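Local atomic coordinates of steroid delta-isomerase (Pseudomonas aeruginosa, PDB entry 3MSO), a protein that probably acts as a steroid delta-isomerase, moving a carbon-carbon double bond within a steroid-like substrate bound in an NTF2-like fold. Residues Asp37-Ser42 / Ile110-Val115; Gly80-Leu85 / Met101-Asp106; Glu95-Asp100 / Met116-Ser121. All blocks are in the same frame, centred on the assembly; numbering follows the deposited sequence.

Interaction 1: Asp37-Ser42 / Ile110-Val115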
loop_
_atom_site.group_PDB
_atom_site.type_symbol
_atom_site.label_atom_id
_atom_site.label_comp_id
_atom_site.label_asym_id
_atom_site.label_seq_id
_atom_site.Cartn_x
_atom_site.Cartn_y
_atom_site.Cartn_z
ATOM N N ASP B 37 20.894 17.422 9.310
ATOM C CA ASP B 37 19.444 17.438 9.430
ATOM C C ASP B 37 18.743 17.081 8.131
ATOM O O ASP B 37 17.579 17.447 7.949
ATOM C CB ASP B 37 18.981 18.824 9.929
ATOM C CG ASP B 37 19.608 19.263 11.242
ATOM O OD1 ASP B 37 19.808 18.392 12.132
ATOM O OD2 ASP B 37 19.869 20.475 11.396
ATOM N N ALA B 38 19.432 16.351 7.236
ATOM C CA ALA B 38 18.883 15.926 5.943
ATOM C C ALA B 38 17.576 15.151 6.120
ATOM O O ALA B 38 17.394 14.442 7.105
ATOM C CB ALA B 38 19.898 15.089 5.174
ATOM N N VAL B 39 16.663 15.335 5.176
ATOM C CA VAL B 39 15.337 14.727 5.162
ATOM C C VAL B 39 15.166 13.764 3.979
ATOM O O VAL B 39 15.590 14.066 2.855
ATOM C CB VAL B 39 14.290 15.860 5.183
ATOM C CG1 VAL B 39 13.017 15.494 4.438
ATOM C CG2 VAL B 39 13.993 16.289 6.614
ATOM N N PHE B 40 14.564 12.587 4.250
ATOM C CA PHE B 40 14.259 11.601 3.223
ATOM C C PHE B 40 12.748 11.456 3.107
ATOM O O PHE B 40 12.074 11.156 4.097
ATOM C CB PHE B 40 14.937 10.251 3.482
ATOM C CG PHE B 40 14.611 9.197 2.438
ATOM C CD1 PHE B 40 15.285 9.165 1.225
ATOM C CD2 PHE B 40 13.636 8.233 2.678
ATOM C CE1 PHE B 40 14.983 8.199 0.269
ATOM C CE2 PHE B 40 13.323 7.280 1.707
ATOM C CZ PHE B 40 14.003 7.266 0.511
ATOM N N ARG B 41 12.224 11.685 1.889
ATOM C CA ARG B 41 10.791 11.570 1.576
ATOM C C ARG B 41 10.561 10.301 0.777
ATOM O O ARG B 41 10.926 10.207 -0.399
ATOM C CB ARG B 41 10.260 12.829 0.874
ATOM C CG ARG B 41 10.494 14.060 1.721
ATOM C CD ARG B 41 9.951 15.334 1.146
ATOM N NE ARG B 41 10.464 16.479 1.904
ATOM C CZ ARG B 41 9.964 16.903 3.061
ATOM N NH1 ARG B 41 8.912 16.296 3.600
ATOM N NH2 ARG B 41 10.514 17.933 3.691
ATOM N N SER B 42 10.053 9.287 1.481
ATOM C CA SER B 42 9.803 7.944 0.970
ATOM C C SER B 42 8.730 7.894 -0.126
ATOM O O SER B 42 7.706 8.569 -0.014
ATOM C CB SER B 42 9.414 7.013 2.120
ATOM O OG SER B 42 9.330 5.662 1.709
ATOM N N ILE B 110 23.534 17.426 0.813
ATOM C CA ILE B 110 22.185 16.945 0.501
ATOM C C ILE B 110 21.302 17.330 1.680
ATOM O O ILE B 110 21.629 16.967 2.803
ATOM C CB ILE B 110 22.155 15.413 0.206
ATOM C CG1 ILE B 110 22.965 15.059 -1.079
ATOM C CG2 ILE B 110 20.693 14.897 0.123
ATOM C CD1 ILE B 110 23.334 13.559 -1.247
ATOM N N VAL B 111 20.208 18.077 1.430
ATOM C CA VAL B 111 19.247 18.524 2.447
ATOM C C VAL B 111 17.891 17.811 2.334
ATOM O O VAL B 111 17.242 17.554 3.347
ATOM C CB VAL B 111 19.103 20.066 2.561
ATOM C CG1 VAL B 111 20.435 20.714 2.920
ATOM C CG2 VAL B 111 18.521 20.696 1.284
ATOM N N ASP B 112 17.466 17.498 1.114
ATOM C CA ASP B 112 16.205 16.822 0.857
ATOM C C ASP B 112 16.403 15.749 -0.245
ATOM O O ASP B 112 16.941 16.032 -1.314
ATOM C CB ASP B 112 15.122 17.850 0.469
ATOM C CG ASP B 112 13.694 17.339 0.547
ATOM O OD1 ASP B 112 13.209 16.773 -0.456
ATOM O OD2 ASP B 112 13.043 17.563 1.583
ATOM N N PHE B 113 15.997 14.519 0.044
ATOM C CA PHE B 113 16.102 13.426 -0.895
ATOM C C PHE B 113 14.727 12.799 -0.970
ATOM O O PHE B 113 14.289 12.126 -0.029
ATOM C CB PHE B 113 17.135 12.407 -0.420
ATOM C CG PHE B 113 17.703 11.526 -1.509
ATOM C CD1 PHE B 113 16.881 10.668 -2.237
ATOM C CD2 PHE B 113 19.072 11.495 -1.757
ATOM C CE1 PHE B 113 17.410 9.831 -3.220
ATOM C CE2 PHE B 113 19.599 10.656 -2.745
ATOM C CZ PHE B 113 18.763 9.822 -3.461
ATOM N N GLU B 114 14.036 13.043 -2.093
ATOM C CA GLU B 114 12.682 12.578 -2.358
ATOM C C GLU B 114 12.669 11.554 -3.479
ATOM O O GLU B 114 13.176 11.815 -4.570
ATOM C CB GLU B 114 11.820 13.785 -2.682
ATOM C CG GLU B 114 10.343 13.515 -2.813
ATOM C CD GLU B 114 9.510 14.771 -2.975
ATOM O OE1 GLU B 114 10.086 15.882 -3.000
ATOM O OE2 GLU B 114 8.273 14.637 -3.096
ATOM N N VAL B 115 12.105 10.373 -3.200
ATOM C CA VAL B 115 12.016 9.287 -4.185
ATOM C C VAL B 115 10.552 9.053 -4.584
ATOM O O VAL B 115 9.671 9.124 -3.733
ATOM C CB VAL B 115 12.691 7.983 -3.652
ATOM C CG1 VAL B 115 12.593 6.835 -4.661
ATOM C CG2 VAL B 115 14.146 8.230 -3.268
#
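Val39 and Arg41 bond in parallel register to Val111, Phe113 and Val115, joining strand 38-41 to strand 110-118 in the curved mixed sheet of the NTF2-like fold. Four backbone bonds alternate along the pair, from Val39 N to Val111 O (2.9 Å) at one end to Val115 N to Arg41 O (3.0 Å) at the other, and the strand axes diverge by only 5°. On one face, the Phe40 ring, set by CG anti to the backbone N (chi1 179°), leans over the second strand: CE1 meets Val115 CG2 at 3.6 Å and Phe113 CD1 at 4.0 Å, the two rings lying obliquely. Helix 52-65 packs on both rings through Leu59, and Trp18 meets the Phe113 ring edge-to-face. The other face carries the charged groups, with Val39 among them. Arg41 keeps an extended chain to NE, and its guanidinium lies nearly coplanar with the Asp112 carboxylate (23° between planes). Val39 CG1 rests over one guanidinium face, near its rim. Next along this face Glu114 lays CG against Arg41 CB at 3.8 Å, while its carboxylate turns to Arg118 and Lys97 of the second subunit. Strand 110-118 carries a classic beta bulge, Val111 and Asp112 both facing Arg103. In the salt bridge, Arg41 NE approaches the syn lone pair of Asp112 OD2 at 2.8 Å, and NH2 adds a weak bond to the same oxygen.

Interaction 2: Gly80-Leu85 / Met101-Asp106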
loop_
_atom_site.group_PDB
_atom_site.type_symbol
_atom_site.label_atom_id
_atom_site.label_comp_id
_atom_site.label_asym_id
_atom_site.label_seq_id
_atom_site.Cartn_x
_atom_site.Cartn_y
_atom_site.Cartn_z
ATOM N N GLY B 80 20.275 25.701 -9.940
ATOM C CA GLY B 80 21.413 24.782 -9.875
ATOM C C GLY B 80 21.613 24.105 -8.531
ATOM O O GLY B 80 22.713 23.641 -8.223
ATOM N N ARG B 81 20.533 24.022 -7.748
ATOM C CA ARG B 81 20.478 23.465 -6.396
ATOM C C ARG B 81 19.650 22.202 -6.285
ATOM O O ARG B 81 19.707 21.533 -5.240
ATOM C CB ARG B 81 19.924 24.506 -5.418
ATOM C CG ARG B 81 20.802 25.719 -5.263
ATOM C CD ARG B 81 20.077 26.757 -4.452
ATOM N NE ARG B 81 20.886 27.956 -4.291
ATOM C CZ ARG B 81 21.885 28.073 -3.422
ATOM N NH1 ARG B 81 22.215 27.050 -2.638
ATOM N NH2 ARG B 81 22.578 29.202 -3.348
ATOM N N SER B 82 18.860 21.896 -7.323
ATOM C CA SER B 82 18.043 20.693 -7.358
ATOM C C SER B 82 18.265 19.908 -8.637
ATOM O O SER B 82 18.426 20.473 -9.726
ATOM C CB SER B 82 16.568 21.001 -7.141
ATOM O OG SER B 82 16.289 21.124 -5.757
ATOM N N VAL B 83 18.272 18.584 -8.481
ATOM C CA VAL B 83 18.472 17.621 -9.545
ATOM C C VAL B 83 17.413 16.523 -9.478
ATOM O O VAL B 83 16.942 16.172 -8.390
ATOM C CB VAL B 83 19.927 17.067 -9.476
ATOM C CG1 VAL B 83 20.105 15.978 -8.415
ATOM C CG2 VAL B 83 20.414 16.589 -10.836
ATOM N N VAL B 84 17.018 16.012 -10.639
ATOM C CA VAL B 84 16.152 14.842 -10.754
ATOM C C VAL B 84 16.946 13.811 -11.552
ATOM O O VAL B 84 17.401 14.098 -12.673
ATOM C CB VAL B 84 14.738 15.113 -11.342
ATOM C CG1 VAL B 84 14.107 13.827 -11.888
ATOM C CG2 VAL B 84 13.831 15.750 -10.298
ATOM N N LEU B 85 17.172 12.647 -10.927
ATOM C CA LEU B 85 17.878 11.522 -11.547
ATOM C C LEU B 85 16.858 10.436 -11.822
ATOM O O LEU B 85 16.365 9.798 -10.880
ATOM C CB LEU B 85 19.029 10.985 -10.656
ATOM C CG LEU B 85 19.967 12.021 -10.041
ATOM C CD1 LEU B 85 20.874 11.388 -9.022
ATOM C CD2 LEU B 85 20.737 12.792 -11.125
HETATM N N MSE B 101 14.928 12.816 -6.450
HETATM C CA MSE B 101 14.837 14.274 -6.542
HETATM C C MSE B 101 15.612 14.854 -5.361
HETATM O O MSE B 101 15.118 14.874 -4.236
HETATM C CB MSE B 101 13.389 14.778 -6.616
HETATM C CG MSE B 101 13.282 16.316 -6.733
HETATM SE SE MSE B 101 11.673 16.887 -7.688
HETATM C CE MSE B 101 10.335 16.038 -6.630
ATOM N N ILE B 102 16.845 15.283 -5.638
ATOM C CA ILE B 102 17.799 15.776 -4.648
ATOM C C ILE B 102 17.918 17.304 -4.647
ATOM O O ILE B 102 18.176 17.907 -5.700
ATOM C CB ILE B 102 19.213 15.102 -4.863
ATOM C CG1 ILE B 102 19.108 13.562 -5.147
ATOM C CG2 ILE B 102 20.190 15.438 -3.716
ATOM C CD1 ILE B 102 20.347 12.910 -5.616
ATOM N N ARG B 103 17.783 17.909 -3.446
ATOM C CA ARG B 103 18.010 19.330 -3.182
ATOM C C ARG B 103 19.293 19.455 -2.308
ATOM O O ARG B 103 19.442 18.746 -1.305
ATOM C CB ARG B 103 16.820 19.988 -2.476
ATOM C CG ARG B 103 17.027 21.489 -2.237
ATOM C CD ARG B 103 15.995 22.083 -1.312
ATOM N NE ARG B 103 14.766 22.404 -2.034
ATOM C CZ ARG B 103 13.607 21.773 -1.873
ATOM N NH1 ARG B 103 13.493 20.785 -0.985
ATOM N NH2 ARG B 103 12.545 22.139 -2.579
ATOM N N PHE B 104 20.203 20.362 -2.711
ATOM C CA PHE B 104 21.464 20.614 -2.028
ATOM C C PHE B 104 21.499 22.032 -1.412
ATOM O O PHE B 104 20.751 22.916 -1.850
ATOM C CB PHE B 104 22.597 20.517 -3.045
ATOM C CG PHE B 104 22.717 19.229 -3.804
ATOM C CD1 PHE B 104 23.477 18.184 -3.307
ATOM C CD2 PHE B 104 22.140 19.089 -5.052
ATOM C CE1 PHE B 104 23.611 17.000 -4.028
ATOM C CE2 PHE B 104 22.291 17.915 -5.779
ATOM C CZ PHE B 104 23.025 16.876 -5.265
ATOM N N ASP B 105 22.381 22.260 -0.425
ATOM C CA ASP B 105 22.539 23.610 0.127
ATOM C C ASP B 105 23.702 24.337 -0.585
ATOM O O ASP B 105 24.260 23.774 -1.529
ATOM C CB ASP B 105 22.677 23.614 1.664
ATOM C CG ASP B 105 23.875 22.905 2.272
ATOM O OD1 ASP B 105 24.868 22.653 1.541
ATOM O OD2 ASP B 105 23.865 22.686 3.485
ATOM N N ASP B 106 24.048 25.576 -0.149
ATOM C CA ASP B 106 25.117 26.396 -0.716
ATOM C C ASP B 106 26.458 25.668 -0.667
ATOM O O ASP B 106 27.292 25.860 -1.554
ATOM C CB ASP B 106 25.273 27.692 0.105
ATOM C CG ASP B 106 24.187 28.730 -0.036
ATOM O OD1 ASP B 106 23.503 28.732 -1.072
ATOM O OD2 ASP B 106 24.092 29.611 0.852
#
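Val83 and Ile102 form a hydrogen-bonded antiparallel pair, their side chains side by side and pointing the same way, with Val83 CG1 3.8 Å from Ile102 CB. In Val83 that methyl sits between backbone N and carbonyl carbon (chi1 80°), from where it also reaches Phe104 CE2, at the ring edge, at 3.9 Å. Ile102 CG2 covers one face of the same ring near its rim. Farther along, Leu85 and Ile102 cross obliquely, CD1 to CD1 at 3.8 Å. This apolar face of the hairpin formed by strands 82-91 and 94-104 lies under helix 9-23, whose Leu15 and Trp18 touch Leu85 and whose Ala11 and Thr14 touch Phe104. On the reverse face Val84 CG2 packs on the selenium of selenomethionine Met101 at 3.6 Å, and Ser82 OG rests by Arg103 CB at 3.5 Å while bonding to Arg73 of the second subunit. Beyond the strand ends, Arg81 runs extended to NE and turns its guanidinium edge to Asp106; the guanidinium and carboxylate planes stand 57° apart. The two form a salt bridge, although the modelled approach to Asp106 OD1 is too close for its detail to be trusted. Glu8 adds a second carboxylate at Arg81 NH2, so one guanidinium probably offsets part of the charge of both acids where the two strands end.

Interaction 3: Glu95-Asp100 / Met116-Ser121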
loop_
_atom_site.group_PDB
_atom_site.type_symbol
_atom_site.label_atom_id
_atom_site.label_comp_id
_atom_site.label_asym_id
_atom_site.label_seq_id
_atom_site.Cartn_x
_atom_site.Cartn_y
_atom_site.Cartn_z
ATOM N N GLU B 95 9.094 -4.825 -12.732
ATOM C CA GLU B 95 9.832 -3.865 -13.519
ATOM C C GLU B 95 9.419 -2.479 -13.024
ATOM O O GLU B 95 8.234 -2.233 -12.860
ATOM C CB GLU B 95 9.463 -4.081 -15.000
ATOM C CG GLU B 95 10.553 -3.693 -15.972
ATOM C CD GLU B 95 11.784 -4.566 -15.902
ATOM O OE1 GLU B 95 11.739 -5.701 -16.428
ATOM O OE2 GLU B 95 12.795 -4.111 -15.320
ATOM N N LEU B 96 10.356 -1.608 -12.678
ATOM C CA LEU B 96 9.917 -0.297 -12.205
ATOM C C LEU B 96 10.673 0.890 -12.802
ATOM O O LEU B 96 11.734 0.753 -13.416
ATOM C CB LEU B 96 9.776 -0.206 -10.666
ATOM C CG LEU B 96 11.054 -0.294 -9.837
ATOM C CD1 LEU B 96 11.787 1.082 -9.712
ATOM C CD2 LEU B 96 10.765 -0.842 -8.475
ATOM N N LYS B 97 10.115 2.061 -12.559
ATOM C CA LYS B 97 10.611 3.337 -13.030
ATOM C C LYS B 97 10.565 4.296 -11.852
ATOM O O LYS B 97 9.634 4.213 -11.029
ATOM C CB LYS B 97 9.650 3.795 -14.122
ATOM C CG LYS B 97 10.254 4.657 -15.154
ATOM C CD LYS B 97 11.314 4.012 -16.017
ATOM C CE LYS B 97 12.170 5.176 -16.458
ATOM N NZ LYS B 97 11.331 6.292 -17.017
ATOM N N GLY B 98 11.574 5.150 -11.737
ATOM C CA GLY B 98 11.628 6.069 -10.609
ATOM C C GLY B 98 12.474 7.303 -10.783
ATOM O O GLY B 98 13.159 7.462 -11.796
ATOM N N ILE B 99 12.433 8.184 -9.761
ATOM C CA ILE B 99 13.232 9.405 -9.690
ATOM C C ILE B 99 13.850 9.620 -8.317
ATOM O O ILE B 99 13.215 9.367 -7.308
ATOM C CB ILE B 99 12.493 10.701 -10.163
ATOM C CG1 ILE B 99 11.237 11.022 -9.318
ATOM C CG2 ILE B 99 12.204 10.687 -11.654
ATOM C CD1 ILE B 99 11.010 12.555 -9.043
ATOM N N ASP B 100 15.091 10.116 -8.284
ATOM C CA ASP B 100 15.756 10.579 -7.065
ATOM C C ASP B 100 15.705 12.091 -7.272
ATOM O O ASP B 100 16.277 12.574 -8.259
ATOM C CB ASP B 100 17.232 10.118 -6.986
ATOM C CG ASP B 100 17.423 8.643 -6.697
ATOM O OD1 ASP B 100 16.635 8.089 -5.908
ATOM O OD2 ASP B 100 18.402 8.054 -7.218
HETATM N N MSE B 116 10.301 8.812 -5.883
HETATM C CA MSE B 116 8.983 8.423 -6.434
HETATM C C MSE B 116 9.228 7.211 -7.348
HETATM O O MSE B 116 10.252 7.129 -8.033
HETATM C CB MSE B 116 8.306 9.528 -7.242
HETATM C CG MSE B 116 8.156 10.829 -6.485
HETATM SE SE MSE B 116 6.996 12.046 -7.421
HETATM C CE MSE B 116 7.444 13.638 -6.403
ATOM N N VAL B 117 8.302 6.268 -7.324
ATOM C CA VAL B 117 8.376 5.042 -8.103
ATOM C C VAL B 117 7.022 4.842 -8.782
ATOM O O VAL B 117 5.997 5.282 -8.256
ATOM C CB VAL B 117 8.835 3.846 -7.188
ATOM C CG1 VAL B 117 8.407 2.483 -7.742
ATOM C CG2 VAL B 117 10.353 3.878 -6.951
ATOM N N ARG B 118 7.039 4.256 -9.984
ATOM C CA ARG B 118 5.863 3.866 -10.772
ATOM C C ARG B 118 6.175 2.529 -11.502
ATOM O O ARG B 118 7.353 2.283 -11.800
ATOM C CB ARG B 118 5.423 4.976 -11.740
ATOM C CG ARG B 118 6.427 5.306 -12.841
ATOM C CD ARG B 118 5.755 6.074 -13.965
ATOM N NE ARG B 118 4.855 5.216 -14.741
ATOM C CZ ARG B 118 5.245 4.476 -15.770
ATOM N NH1 ARG B 118 6.509 4.495 -16.169
ATOM N NH2 ARG B 118 4.370 3.719 -16.417
ATOM N N PRO B 119 5.181 1.660 -11.812
ATOM C CA PRO B 119 3.730 1.766 -11.520
ATOM C C PRO B 119 3.398 1.300 -10.104
ATOM O O PRO B 119 4.306 0.962 -9.346
ATOM C CB PRO B 119 3.109 0.861 -12.586
ATOM C CG PRO B 119 4.121 -0.234 -12.761
ATOM C CD PRO B 119 5.489 0.387 -12.492
HETATM N N MSE B 120 2.121 1.258 -9.751
HETATM C CA MSE B 120 1.668 0.791 -8.443
HETATM C C MSE B 120 2.342 -0.541 -8.024
HETATM O O MSE B 120 2.883 -0.619 -6.925
HETATM C CB MSE B 120 0.140 0.640 -8.456
HETATM C CG MSE B 120 -0.406 -0.047 -7.214
HETATM SE SE MSE B 120 -0.166 1.045 -5.642
HETATM C CE MSE B 120 -1.920 1.923 -5.825
ATOM N N SER B 121 2.312 -1.564 -8.910
ATOM C CA SER B 121 2.895 -2.905 -8.715
ATOM C C SER B 121 4.368 -2.851 -8.297
ATOM O O SER B 121 4.774 -3.613 -7.410
ATOM C CB SER B 121 2.728 -3.755 -9.973
ATOM O OG SER B 121 2.958 -2.998 -11.152
#
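Strands 95-100 and 116-118 run antiparallel with 157° between their directions, and Lys97 with Arg118 and Ile99 with Met116 each make a two-bond ring, from Arg118 N to Lys97 O at 2.8 Å to the longer Met116 N to Ile99 O at 3.3 Å. Between these pairs Gly98 faces Val117 as a non-hydrogen-bonded pair. Ile99 and selenomethionine Met116 lie alongside each other, CG1 of the one 3.9 Å from CB of the other. Lys97 and Arg118 likewise point the same way on this face. Arg118 CG stands between its backbone N and carbonyl carbon (chi1 65°), which sets it 3.8 Å from Lys97 CB, and a bend at chi3 folds the chain so that NH1 also comes against Lys97 CB. The pair belongs to the hairpin of strands 94-104 and 110-118 in the curved NTF2-like sheet. The positive charges of Lys97 and Arg118 are probably offset by acids: Lys97 NZ bridges Glu86, and both Lys97 and Arg118 bridge Glu114 of the second subunit, where Ser42 O and Ala45 O take further Arg118 bonds. Toward the opposite face, Leu96 CD2 touches Val117 CG1 at 4.1 Å. Past the strand a cis peptide bond leads into Pro119, which occupies the N-cap of helix 120-138 and sets CD 3.8 Å from Glu95 O.

All three contacts lie in one mixed sheet, where strands 38-41, 110-118, 94-104 and 82-91 are consecutive neighbours. Strand 110-118 serves interactions 1 and 3, and strand 94-104 serves interactions 2 and 3. The centres of interactions 1 and 2 are about 10 Å apart; interaction 3 is about 17 Å from interaction 1 and 20 Å from interaction 2. Along the chain, both segments of interaction 2 fall between those of interaction 1, whereas the segments of interaction 3 alternate with those of either. Interactions 1 and 2 are joined by a probable hydrogen bond from Met101 N to Glu114 O (2.8 Å). All three contacts reach the second subunit, so this sheet contributes to the interface within the four-chain assembly.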